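Local coordinates for serine-rich secreted cell wall anchored (LPXTG-motif ) protein (Lactobacillus reuteri ATCC 53608, PDB 5NXK), which probably acts as a cell-wall-anchored adhesin, mediating attachment of the bacterium in the gut through a beta-solenoid binding region, at residues A149-T154 with D158-L163; E214-T219 with H274-T279. All coordinates share one frame; numbering follows the deposited sequence.

Overall arrangement
The chain winds as a beta-solenoid, and the two contacts follow each other in series without nesting or crossing. Contact 1 comes first. It closes a short hairpin, with three residues between its segments, in the excursion between strand 129-134 and strand 163-164, both of which belong to parallel sheets of the solenoid. Contact 2 opens later. 54 residues lie between its segments, 28 of them in strands, and it sets the turn after strand 210-214 against the end of strand 272-277. Those strands lie two places apart in the ten-stranded parallel sheet, with 240-244 between them. The centres of contacts 1 and 2 are about 18 Å apart. The nearest atoms of contacts 1 and 2 are about 7 Å apart, so they do not touch.

Contact 1: A149-T154 with D158-L163; sequences AFSHRT and DKTTAL
His152 and Lys159 form the antiparallel hydrogen-bonded pair of a small beta hairpin. His152 N donates to Lys159 O at 2.9 Å. Lys159 N returns a bond to His152 O, also 2.9 Å and straighter, with 169° at the hydrogen. A weak bond from Thr161 N to Phe150 O, 3.4 Å, extends the ladder. Ser151 and Thr160 make the adjacent non-hydrogen-bonded pair. There the backbones draw close, and CA-H...O contacts add to the ladder, among them Thr160 CA to Phe150 O at 3.1 Å.

The apolar contacts are small. On the face of Ser151 and Thr160, Thr160 CG2 lies 3.8 Å from Ser151 CB, and Ala149 CB packs on Thr160 CB. With CG2 anti to its carbonyl carbon, Thr160 turns this methyl to the partner strand, while its OG1 is hydrogen-bonded to the backbone N of Asp185. Beyond the strand end, Thr154 CG2 meets Lys159 CG at 3.8 Å, the two side chains crossing at about a right angle. The Lys159 chain bends at chi2 (-67°), and its NZ forms a salt bridge with Glu220.

Charge plays little direct part across the hairpin. Asp158 OD1 rests 3.3 Å from Arg153 CA, but Arg153 NE stays 5.7 Å from Asp158 OD1. The arginine is poorly ordered.

Around the hairpin, Phe150 meets Trp114 edge-to-face, and His152 meets the ring of Trp189. Thr154 and Thr161 also touch Trp189 of strand 186-191, while Lys159 reaches Tyr221 of strand 221-226.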
# COMPACT_ATOMS: atom_id res chain seq x y z
N ALA A 149 -12.62 -6.94 0.05
CA ALA A 149 -11.35 -6.72 -0.61
C ALA A 149 -11.62 -6.19 -2.00
O ALA A 149 -12.56 -6.65 -2.66
CB ALA A 149 -10.54 -8.00 -0.67
N PHE A 150 -10.81 -5.22 -2.43
CA PHE A 150 -10.91 -4.73 -3.79
C PHE A 150 -10.43 -5.79 -4.77
O PHE A 150 -9.40 -6.42 -4.56
CB PHE A 150 -10.09 -3.45 -3.97
CG PHE A 150 -10.07 -2.95 -5.39
CD1 PHE A 150 -11.20 -2.38 -5.94
CD2 PHE A 150 -8.94 -3.09 -6.18
CE1 PHE A 150 -11.20 -1.94 -7.26
CE2 PHE A 150 -8.92 -2.64 -7.49
CZ PHE A 150 -10.06 -2.07 -8.03
N SER A 151 -11.20 -5.97 -5.83
CA SER A 151 -10.90 -6.95 -6.87
C SER A 151 -10.81 -6.26 -8.23
O SER A 151 -11.55 -5.32 -8.51
CB SER A 151 -11.98 -8.04 -6.90
OG SER A 151 -11.69 -8.97 -7.93
N HIS A 152 -9.91 -6.74 -9.08
CA HIS A 152 -9.72 -6.13 -10.38
C HIS A 152 -9.29 -7.18 -11.40
O HIS A 152 -8.62 -8.16 -11.05
CB HIS A 152 -8.71 -4.98 -10.27
CG HIS A 152 -8.55 -4.18 -11.53
ND1 HIS A 152 -9.52 -3.30 -11.98
CD2 HIS A 152 -7.52 -4.07 -12.39
CE1 HIS A 152 -9.09 -2.72 -13.09
NE2 HIS A 152 -7.88 -3.17 -13.36
N ARG A 153 -9.69 -6.99 -12.65
CA ARG A 153 -9.41 -7.98 -13.69
C ARG A 153 -7.92 -8.06 -14.04
O ARG A 153 -7.21 -7.06 -13.96
CB ARG A 153 -10.22 -7.68 -14.95
CG ARG A 153 -10.33 -8.86 -15.91
CD ARG A 153 -10.71 -8.42 -17.32
NE ARG A 153 -10.53 -9.51 -18.28
CZ ARG A 153 -9.38 -9.80 -18.88
NH1 ARG A 153 -8.30 -9.06 -18.67
NH2 ARG A 153 -9.32 -10.82 -19.72
N THR A 154 -7.46 -9.25 -14.41
CA THR A 154 -6.14 -9.46 -14.98
C THR A 154 -6.29 -10.50 -16.09
O THR A 154 -7.32 -11.18 -16.16
CB THR A 154 -5.11 -9.97 -13.95
OG1 THR A 154 -5.32 -11.37 -13.74
CG2 THR A 154 -5.20 -9.21 -12.63
N ASP A 158 -9.75 -12.43 -12.15
CA ASP A 158 -9.84 -11.35 -11.17
C ASP A 158 -8.94 -11.63 -9.99
O ASP A 158 -8.88 -12.77 -9.52
CB ASP A 158 -11.28 -11.18 -10.66
CG ASP A 158 -12.21 -10.61 -11.71
OD1 ASP A 158 -11.74 -10.15 -12.77
OD2 ASP A 158 -13.44 -10.60 -11.46
N LYS A 159 -8.25 -10.61 -9.50
CA LYS A 159 -7.41 -10.77 -8.32
C LYS A 159 -7.75 -9.70 -7.30
O LYS A 159 -8.10 -8.59 -7.67
CB LYS A 159 -5.91 -10.69 -8.68
CG LYS A 159 -5.45 -11.65 -9.77
CD LYS A 159 -5.50 -13.11 -9.33
CE LYS A 159 -5.15 -14.04 -10.49
NZ LYS A 159 -5.21 -15.49 -10.12
N THR A 160 -7.62 -10.05 -6.03
CA THR A 160 -7.80 -9.09 -4.94
C THR A 160 -6.44 -8.70 -4.42
O THR A 160 -5.46 -9.40 -4.66
CB THR A 160 -8.62 -9.68 -3.80
OG1 THR A 160 -8.01 -10.90 -3.35
CG2 THR A 160 -10.05 -9.96 -4.25
N THR A 161 -6.37 -7.58 -3.71
CA THR A 161 -5.08 -7.11 -3.22
C THR A 161 -5.20 -6.42 -1.87
O THR A 161 -6.22 -5.83 -1.57
CB THR A 161 -4.42 -6.14 -4.24
OG1 THR A 161 -3.12 -5.77 -3.77
CG2 THR A 161 -5.28 -4.87 -4.43
N ALA A 162 -4.13 -6.49 -1.08
CA ALA A 162 -4.07 -5.81 0.22
C ALA A 162 -3.79 -4.31 0.07
O ALA A 162 -4.25 -3.52 0.88
CB ALA A 162 -3.00 -6.43 1.09
N LEU A 163 -3.03 -3.94 -0.95
CA LEU A 163 -2.65 -2.55 -1.16
C LEU A 163 -2.77 -2.22 -2.65
O LEU A 163 -2.12 -2.85 -3.49
CB LEU A 163 -1.21 -2.29 -0.69
CG LEU A 163 -0.90 -2.44 0.80
CD1 LEU A 163 0.61 -2.37 1.06
CD2 LEU A 163 -1.62 -1.37 1.64

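Contact 2: E214-T219 with H274-T279; sequences ENIGNT and HLEVIT
Ile216 reaches across to Ile278 and Glu276 with the end of its side chain. Its CD1 lies 3.8 Å from Ile278 CG1 and 3.9 Å from Glu276 CG. Ile216 CG1 also meets Ile278 CD1, at 3.9 Å, so the two isoleucines touch along their longer branches. Ile216 holds CG1 anti to its backbone N (chi1 -164°), which carries CD1 over to the strand. The contact is apolar, with no hydrogen bond between the segments.

Glu276 offers its aliphatic part to Ile216, while its OE2 bonds to Gln304. The side chains of Ile216 and Ile278 both also touch Gln304.

Further out, the turn that presents Ile216 is held by backbone and side-chain bonds. Asn215 O accepts from Asn218 N at 2.8 Å and from Thr219 N at 2.7 Å. Asn218 ND2 bonds to Thr219 OG1 at 3.2 Å, with the hydroxyl oxygen in the amide plane of Asn218. Asn215 ND2 and Thr219 OG1 both reach Asp187, one to each carboxylate oxygen.

Backbone bonds from Asn215 to Ser244 and from Thr219 to Lys246 tie this turn to the next coil. Ile216 reaches past that coil to the end of strand 272-277. Such parallel stacking of coils is characteristic of a beta-solenoid, consistent with the pectate lyase-like family.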
# COMPACT_ATOMS: atom_id res chain seq x y z
N GLU A 214 6.05 -12.80 3.96
CA GLU A 214 6.16 -14.25 3.88
C GLU A 214 4.76 -14.83 3.86
O GLU A 214 4.23 -15.22 4.89
CB GLU A 214 6.97 -14.77 5.06
CG GLU A 214 8.45 -14.40 4.94
CD GLU A 214 9.27 -14.87 6.13
OE1 GLU A 214 8.88 -14.59 7.28
OE2 GLU A 214 10.33 -15.49 5.89
N ASN A 215 4.18 -14.91 2.67
CA ASN A 215 2.75 -15.18 2.53
C ASN A 215 2.47 -16.33 1.58
O ASN A 215 1.42 -16.39 0.93
CB ASN A 215 2.06 -13.90 2.05
CG ASN A 215 2.12 -12.80 3.10
OD1 ASN A 215 1.84 -13.05 4.28
ND2 ASN A 215 2.48 -11.58 2.69
N ILE A 216 3.41 -17.27 1.54
CA ILE A 216 3.36 -18.41 0.64
C ILE A 216 2.12 -19.29 0.91
O ILE A 216 1.66 -20.01 0.03
CB ILE A 216 4.67 -19.23 0.74
CG1 ILE A 216 4.82 -20.19 -0.43
CG2 ILE A 216 4.77 -19.95 2.08
CD1 ILE A 216 6.25 -20.55 -0.72
N GLY A 217 1.58 -19.22 2.12
CA GLY A 217 0.35 -19.95 2.44
C GLY A 217 -0.91 -19.35 1.80
O GLY A 217 -1.96 -19.98 1.78
N ASN A 218 -0.79 -18.14 1.26
CA ASN A 218 -1.99 -17.39 0.88
C ASN A 218 -1.88 -16.60 -0.42
O ASN A 218 -2.74 -16.67 -1.28
CB ASN A 218 -2.35 -16.41 2.00
CG ASN A 218 -3.45 -15.44 1.61
OD1 ASN A 218 -4.63 -15.71 1.84
ND2 ASN A 218 -3.07 -14.31 1.00
N THR A 219 -0.81 -15.83 -0.54
CA THR A 219 -0.68 -14.83 -1.60
C THR A 219 -0.22 -15.44 -2.92
O THR A 219 0.66 -16.30 -2.94
CB THR A 219 0.28 -13.74 -1.14
OG1 THR A 219 -0.29 -13.06 -0.02
CG2 THR A 219 0.57 -12.75 -2.23
N HIS A 274 15.80 -12.63 -0.06
CA HIS A 274 15.45 -14.03 -0.06
C HIS A 274 14.02 -14.18 -0.55
O HIS A 274 13.08 -13.62 0.04
CB HIS A 274 15.60 -14.63 1.34
CG HIS A 274 15.36 -16.10 1.39
ND1 HIS A 274 14.10 -16.65 1.29
CD2 HIS A 274 16.22 -17.14 1.50
CE1 HIS A 274 14.19 -17.97 1.35
NE2 HIS A 274 15.47 -18.29 1.48
N LEU A 275 13.86 -14.92 -1.64
CA LEU A 275 12.57 -14.99 -2.32
C LEU A 275 12.20 -16.43 -2.56
O LEU A 275 13.05 -17.23 -2.95
CB LEU A 275 12.63 -14.25 -3.66
CG LEU A 275 13.10 -12.80 -3.64
CD1 LEU A 275 13.16 -12.27 -5.07
CD2 LEU A 275 12.22 -11.92 -2.77
N GLU A 276 10.93 -16.76 -2.37
CA GLU A 276 10.48 -18.13 -2.55
C GLU A 276 9.10 -18.18 -3.20
O GLU A 276 8.23 -17.41 -2.83
CB GLU A 276 10.45 -18.87 -1.21
CG GLU A 276 10.06 -20.34 -1.34
CD GLU A 276 10.37 -21.15 -0.10
OE1 GLU A 276 11.15 -20.66 0.76
OE2 GLU A 276 9.85 -22.28 0.01
N VAL A 277 8.93 -19.05 -4.20
CA VAL A 277 7.61 -19.28 -4.80
C VAL A 277 7.35 -20.78 -4.95
O VAL A 277 8.24 -21.59 -4.72
CB VAL A 277 7.45 -18.60 -6.19
CG1 VAL A 277 7.59 -17.06 -6.08
CG2 VAL A 277 8.45 -19.18 -7.18
N ILE A 278 6.15 -21.15 -5.39
CA ILE A 278 5.83 -22.55 -5.60
C ILE A 278 5.72 -22.88 -7.09
O ILE A 278 6.45 -23.74 -7.59
CB ILE A 278 4.53 -22.96 -4.89
CG1 ILE A 278 4.59 -22.61 -3.41
CG2 ILE A 278 4.26 -24.46 -5.06
CD1 ILE A 278 3.35 -23.03 -2.63
N THR A 279 4.84 -22.19 -7.82
CA THR A 279 4.54 -22.60 -9.19
C THR A 279 5.00 -21.62 -10.28
O THR A 279 5.01 -21.98 -11.46
CB THR A 279 3.02 -22.84 -9.39
OG1 THR A 279 2.30 -21.63 -9.12
CG2 THR A 279 2.50 -23.95 -8.47